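Local coordinates for Pe family protein (Mycobacterium smegmatis, PDB 3Q4H) that is a secreted CFP-10-like member of the WXG100 family, forming a helical hairpin that probably pairs with a partner ESAT-6-like protein for export, at residues A[23-27]-A[70-74]; A[9-13]-A[85-89]. One frame throughout, in Å; residues are numbered along the deposited sequence.

Contact 1. Residues A[23-27]-A[70-74]; sequences AALMR and LDIAQ
Ala23 turns its methyl group toward helix 47-77 and meets the amide end of Gln74, with CB 3.4 Å from Gln74 NE2. That amide is otherwise engaged: NE2 donates to the carbonyl of Gly20, and OE1 accepts from the backbone N of Asp79. Leu70 lies against the same residue, its CD2 4.0 Å from Ala23 CB; so small a residue leaves room for both long side chains. The segments run antiparallel at 165°, their axes 10.8 Å apart, as expected of the helix-turn-helix hairpin of WXG100 proteins. Met26, a selenomethionine, crosses Leu70 at about a right angle: its CG lies 4.0 Å from Leu70 CD1, while bends at chi2 (63°) and chi3 carry its selenium off from the other helix. Arg27, long enough to span the gap, runs extended from CG to NE and slides past Leu70 in the opposite direction. Leu70 CB sits over one face of the Arg27 guanidinium, 3.3 Å above its plane, offset toward the rim and nearest NH2. Arg27 NH1 and NH2 reach Asp71 OD1, NH2 at 2.8 Å, in a weakly hydrogen-bonded salt bridge with the guanidinium and carboxylate planes 49° apart. Arg27 NE makes another, with Asp79 of the second subunit.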
ATOM      1  N   ALA A  23       5.050  -0.493  -2.581  1.00 22.18           N
ATOM      2  CA  ALA A  23       5.635  -1.793  -2.323  1.00 22.39           C
ATOM      3  C   ALA A  23       4.557  -2.848  -2.543  1.00 22.08           C
ATOM      4  O   ALA A  23       4.760  -3.811  -3.287  1.00 22.43           O
ATOM      5  CB  ALA A  23       6.201  -1.866  -0.919  1.00 22.86           C
ATOM      6  N   ALA A  24       3.391  -2.652  -1.937  1.00 21.92           N
ATOM      7  CA  ALA A  24       2.308  -3.620  -2.092  1.00 21.92           C
ATOM      8  C   ALA A  24       1.888  -3.716  -3.553  1.00 21.63           C
ATOM      9  O   ALA A  24       1.583  -4.794  -4.034  1.00 22.23           O
ATOM     10  CB  ALA A  24       1.138  -3.256  -1.232  1.00 22.19           C
ATOM     11  N   LEU A  25       1.910  -2.597  -4.266  1.00 21.43           N
ATOM     12  CA  LEU A  25       1.484  -2.582  -5.662  1.00 21.58           C
ATOM     13  C   LEU A  25       2.468  -3.299  -6.591  1.00 22.25           C
ATOM     14  O   LEU A  25       2.056  -3.893  -7.596  1.00 22.04           O
ATOM     15  CB  LEU A  25       1.207  -1.147  -6.127  1.00 21.66           C
ATOM     16  CG  LEU A  25      -0.081  -0.531  -5.550  1.00 21.00           C
ATOM     17  CD1 LEU A  25      -0.318   0.877  -6.081  1.00 20.52           C
ATOM     18  CD2 LEU A  25      -1.286  -1.413  -5.843  1.00 19.78           C
HETATM   19  N   MSE A  26       3.755  -3.268  -6.249  1.00 23.00           N
HETATM   20  CA  MSE A  26       4.737  -4.109  -6.930  1.00 24.35           C
HETATM   21  C   MSE A  26       4.398  -5.600  -6.741  1.00 23.65           C
HETATM   22  O   MSE A  26       4.255  -6.327  -7.718  1.00 23.64           O
HETATM   23  CB  MSE A  26       6.146  -3.819  -6.420  1.00 25.88           C
HETATM   24  CG  MSE A  26       7.242  -4.711  -7.014  1.00 31.01           C
HETATM   25 SE   MSE A  26       7.505  -4.552  -8.963  1.00 44.63          SE
HETATM   26  CE  MSE A  26       8.225  -2.758  -9.024  1.00 40.63           C
ATOM     27  N   ARG A  27       4.249  -6.045  -5.494  1.00 22.96           N
ATOM     28  CA  ARG A  27       3.859  -7.425  -5.214  1.00 23.02           C
ATOM     29  C   ARG A  27       2.628  -7.827  -6.030  1.00 22.53           C
ATOM     30  O   ARG A  27       2.509  -8.970  -6.471  1.00 22.79           O
ATOM     31  CB  ARG A  27       3.525  -7.620  -3.734  1.00 23.62           C
ATOM     32  CG  ARG A  27       4.637  -7.319  -2.736  1.00 24.27           C
ATOM     33  CD  ARG A  27       4.221  -7.764  -1.341  1.00 24.39           C
ATOM     34  NE  ARG A  27       4.844  -6.973  -0.279  1.00 24.60           N
ATOM     35  CZ  ARG A  27       5.995  -7.269   0.321  1.00 26.09           C
ATOM     36  NH1 ARG A  27       6.710  -8.331  -0.043  1.00 27.78           N
ATOM     37  NH2 ARG A  27       6.452  -6.484   1.286  1.00 26.41           N
ATOM     38  N   LEU A  70      11.438  -6.136  -0.457  1.00 24.30           N
ATOM     39  CA  LEU A  70      10.364  -5.218  -0.093  1.00 23.22           C
ATOM     40  C   LEU A  70      10.045  -5.349   1.398  1.00 24.38           C
ATOM     41  O   LEU A  70       9.791  -4.349   2.072  1.00 24.07           O
ATOM     42  CB  LEU A  70       9.111  -5.480  -0.925  1.00 21.45           C
ATOM     43  CG  LEU A  70       9.180  -5.145  -2.422  1.00 21.25           C
ATOM     44  CD1 LEU A  70       7.927  -5.654  -3.175  1.00 19.12           C
ATOM     45  CD2 LEU A  70       9.361  -3.644  -2.632  1.00 21.28           C
ATOM     46  N   ASP A  71      10.094  -6.572   1.924  1.00 26.05           N
ATOM     47  CA  ASP A  71       9.876  -6.785   3.363  1.00 27.87           C
ATOM     48  C   ASP A  71      10.843  -5.956   4.203  1.00 29.39           C
ATOM     49  O   ASP A  71      10.479  -5.467   5.272  1.00 30.60           O
ATOM     50  CB  ASP A  71       9.978  -8.269   3.745  1.00 29.67           C
ATOM     51  CG  ASP A  71       8.766  -9.077   3.292  1.00 29.63           C
ATOM     52  OD1 ASP A  71       7.885  -8.517   2.606  1.00 28.87           O
ATOM     53  OD2 ASP A  71       8.683 -10.277   3.615  1.00 32.86           O
ATOM     54  N   ILE A  72      12.068  -5.789   3.719  1.00 30.22           N
ATOM     55  CA  ILE A  72      13.055  -4.983   4.422  1.00 31.79           C
ATOM     56  C   ILE A  72      12.709  -3.501   4.265  1.00 30.22           C
ATOM     57  O   ILE A  72      12.726  -2.751   5.233  1.00 31.16           O
ATOM     58  CB  ILE A  72      14.496  -5.288   3.925  1.00 33.78           C
ATOM     59  CG1 ILE A  72      14.849  -6.751   4.211  1.00 35.63           C
ATOM     60  CG2 ILE A  72      15.514  -4.371   4.589  1.00 35.00           C
ATOM     61  CD1 ILE A  72      15.950  -7.306   3.316  1.00 37.32           C
ATOM     62  N   ALA A  73      12.371  -3.079   3.054  1.00 28.15           N
ATOM     63  CA  ALA A  73      12.006  -1.688   2.837  1.00 27.22           C
ATOM     64  C   ALA A  73      10.858  -1.283   3.763  1.00 26.66           C
ATOM     65  O   ALA A  73      10.897  -0.215   4.374  1.00 26.87           O
ATOM     66  CB  ALA A  73      11.620  -1.465   1.395  1.00 25.40           C
ATOM     67  N   GLN A  74       9.850  -2.152   3.868  1.00 25.93           N
ATOM     68  CA  GLN A  74       8.654  -1.867   4.649  1.00 25.48           C
ATOM     69  C   GLN A  74       8.976  -1.548   6.101  1.00 27.41           C
ATOM     70  O   GLN A  74       8.452  -0.577   6.661  1.00 27.44           O
ATOM     71  CB  GLN A  74       7.663  -3.035   4.586  1.00 25.05           C
ATOM     72  CG  GLN A  74       6.996  -3.261   3.213  1.00 24.15           C
ATOM     73  CD  GLN A  74       5.968  -2.195   2.846  1.00 23.48           C
ATOM     74  OE1 GLN A  74       6.135  -1.028   3.159  1.00 24.09           O
ATOM     75  NE2 GLN A  74       4.904  -2.602   2.168  1.00 22.73           N
TER

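Contact 2. Residues A[9-13]-A[85-89]; sequences IPQLI and VAQDA
Val85 presses its CG1 between two isoleucines of helix 8-38, and this is where the contact is tight. Ile13 CG1 comes to 3.5 Å from Val85 CG1, and Ile9 CG2, one turn earlier, lies 3.8 Å from the same methyl. With CG1 anti to the backbone N (chi1 173°), Val85 directs this branch at the pair, while its other branch, CG2, turns to Leu12 CD2 at a looser 4.3 Å. Ile13 extends beyond the valine: CD1 lies anti to CA about the CB-CG1 bond (chi2 164°) and is laid alongside the backbone of Ala86, 3.9 Å from the Ala86 CA. A short residue suits that position, because the isoleucine tip can come down onto the helix surface.

Toward Ile9 and Ala89 the packing thins. Ile9 CG2 approaches Ala89 CB only to 4.3 Å, and both residues, like all that touch here, are partly exposed. The second subunit borders the contact, packing on Ile13 through its Ala31 and accepting a hydrogen bond from Gln87 NE2 at its Asp71 OD2. The segments, at 151° to each other, join the start of helix 8-38 to the C-terminal helix 79-94.

No hydrogen bond or salt bridge crosses between the two segments; the touching atoms are all carbon, mostly of aliphatic side chains, so the helices probably associate here through van der Waals contact and partial burial of hydrocarbon.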
ATOM      1  N   ILE A   9       6.168  15.235  11.363  1.00 43.73           N
ATOM      2  CA  ILE A   9       5.775  13.846  11.655  1.00 41.09           C
ATOM      3  C   ILE A   9       4.681  13.318  10.700  1.00 37.81           C
ATOM      4  O   ILE A   9       4.853  12.256  10.094  1.00 35.93           O
ATOM      5  CB  ILE A   9       5.362  13.672  13.150  1.00 42.15           C
ATOM      6  CG1 ILE A   9       6.578  13.825  14.071  1.00 44.98           C
ATOM      7  CG2 ILE A   9       4.705  12.324  13.383  1.00 40.63           C
ATOM      8  CD1 ILE A   9       7.619  12.716  13.927  1.00 45.57           C
ATOM      9  N   PRO A  10       3.559  14.053  10.559  1.00 36.56           N
ATOM     10  CA  PRO A  10       2.578  13.689   9.546  1.00 34.19           C
ATOM     11  C   PRO A  10       3.137  13.556   8.127  1.00 32.62           C
ATOM     12  O   PRO A  10       2.678  12.700   7.373  1.00 30.86           O
ATOM     13  CB  PRO A  10       1.588  14.845   9.605  1.00 35.31           C
ATOM     14  CG  PRO A  10       1.636  15.297  10.986  1.00 37.05           C
ATOM     15  CD  PRO A  10       3.029  15.084  11.467  1.00 38.14           C
ATOM     16  N   GLN A  11       4.103  14.397   7.765  1.00 33.20           N
ATOM     17  CA  GLN A  11       4.726  14.308   6.449  1.00 32.29           C
ATOM     18  C   GLN A  11       5.498  13.003   6.304  1.00 30.28           C
ATOM     19  O   GLN A  11       5.397  12.328   5.283  1.00 28.69           O
ATOM     20  CB  GLN A  11       5.636  15.505   6.202  1.00 34.76           C
ATOM     21  CG  GLN A  11       4.863  16.803   6.081  1.00 37.48           C
ATOM     22  CD  GLN A  11       5.742  18.011   5.803  1.00 41.95           C
ATOM     23  OE1 GLN A  11       5.517  19.096   6.345  1.00 43.78           O
ATOM     24  NE2 GLN A  11       6.749  17.831   4.953  1.00 44.33           N
ATOM     25  N   LEU A  12       6.250  12.646   7.341  1.00 30.34           N
ATOM     26  CA  LEU A  12       7.016  11.404   7.357  1.00 29.35           C
ATOM     27  C   LEU A  12       6.106  10.188   7.246  1.00 27.04           C
ATOM     28  O   LEU A  12       6.309   9.335   6.380  1.00 25.99           O
ATOM     29  CB  LEU A  12       7.841  11.314   8.638  1.00 30.97           C
ATOM     30  CG  LEU A  12       8.777  10.114   8.804  1.00 31.84           C
ATOM     31  CD1 LEU A  12       9.799  10.015   7.657  1.00 31.81           C
ATOM     32  CD2 LEU A  12       9.488  10.177  10.165  1.00 33.95           C
ATOM     33  N   ILE A  13       5.113  10.118   8.134  1.00 26.62           N
ATOM     34  CA  ILE A  13       4.104   9.057   8.137  1.00 24.67           C
ATOM     35  C   ILE A  13       3.471   8.918   6.762  1.00 23.18           C
ATOM     36  O   ILE A  13       3.310   7.808   6.260  1.00 22.12           O
ATOM     37  CB  ILE A  13       2.973   9.362   9.145  1.00 25.35           C
ATOM     38  CG1 ILE A  13       3.480   9.254  10.584  1.00 26.66           C
ATOM     39  CG2 ILE A  13       1.773   8.428   8.936  1.00 23.54           C
ATOM     40  CD1 ILE A  13       2.566   9.904  11.587  1.00 27.17           C
ATOM     41  N   VAL A  85       5.731   5.071  13.667  1.00 35.62           N
ATOM     42  CA  VAL A  85       5.779   6.518  13.890  1.00 36.36           C
ATOM     43  C   VAL A  85       4.427   7.065  14.324  1.00 36.50           C
ATOM     44  O   VAL A  85       4.361   7.933  15.193  1.00 38.18           O
ATOM     45  CB  VAL A  85       6.215   7.291  12.633  1.00 35.02           C
ATOM     46  CG1 VAL A  85       6.069   8.803  12.868  1.00 35.48           C
ATOM     47  CG2 VAL A  85       7.642   6.927  12.248  1.00 35.19           C
ATOM     48  N   ALA A  86       3.359   6.558  13.705  1.00 35.19           N
ATOM     49  CA  ALA A  86       1.990   6.972  14.034  1.00 35.52           C
ATOM     50  C   ALA A  86       1.616   6.570  15.458  1.00 37.92           C
ATOM     51  O   ALA A  86       1.127   7.391  16.239  1.00 39.24           O
ATOM     52  CB  ALA A  86       0.999   6.365  13.047  1.00 33.67           C
ATOM     53  N   GLN A  87       1.848   5.301  15.786  1.00 38.77           N
ATOM     54  CA  GLN A  87       1.524   4.787  17.113  1.00 41.64           C
ATOM     55  C   GLN A  87       2.429   5.397  18.193  1.00 44.58           C
ATOM     56  O   GLN A  87       1.947   5.733  19.277  1.00 46.59           O
ATOM     57  CB  GLN A  87       1.563   3.253  17.122  1.00 41.93           C
ATOM     58  CG  GLN A  87       0.480   2.644  16.229  1.00 39.74           C
ATOM     59  CD  GLN A  87       0.524   1.126  16.142  1.00 39.44           C
ATOM     60  OE1 GLN A  87       0.178   0.430  17.097  1.00 41.20           O
ATOM     61  NE2 GLN A  87       0.918   0.607  14.977  1.00 35.82           N
ATOM     62  N   ASP A  88       3.719   5.561  17.880  1.00 45.22           N
ATOM     63  CA  ASP A  88       4.683   6.214  18.786  1.00 48.12           C
ATOM     64  C   ASP A  88       4.330   7.677  19.038  1.00 48.67           C
ATOM     65  O   ASP A  88       4.504   8.173  20.153  1.00 51.26           O
ATOM     66  CB  ASP A  88       6.107   6.138  18.218  1.00 48.18           C
ATOM     67  CG  ASP A  88       7.144   6.733  19.154  1.00 52.14           C
ATOM     68  OD1 ASP A  88       7.685   5.983  19.994  1.00 55.84           O
ATOM     69  OD2 ASP A  88       7.427   7.950  19.045  1.00 53.90           O
ATOM     70  N   ALA A  89       3.851   8.365  18.001  1.00 46.80           N
ATOM     71  CA  ALA A  89       3.398   9.752  18.143  1.00 47.47           C
ATOM     72  C   ALA A  89       2.187   9.867  19.074  1.00 49.19           C
ATOM     73  O   ALA A  89       2.050  10.853  19.797  1.00 50.97           O
ATOM     74  CB  ALA A  89       3.074  10.346  16.789  1.00 45.03           C
TER

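How the contacts relate
Helix 8-38 serves both contacts, meeting helix 47-77 in contact 1 and helix 79-94 in contact 2, so one long helix is paired in turn with two that follow each other in the chain. The contact centres lie 19 Å apart, and the nearest atoms about 9 Å, without touching. The centre of contact 1 lies about 3 Å from the centre of the chain, and the contact is buried; that of contact 2 lies about 21 Å from it, at the surface near the chain ends. The second subunit touches both: Asp71 of one copy bonds to Gln87 of the other, weakly in one of the two instances. The other protein's chain packs broadly on contact 1 but meets contact 2 only at Leu12.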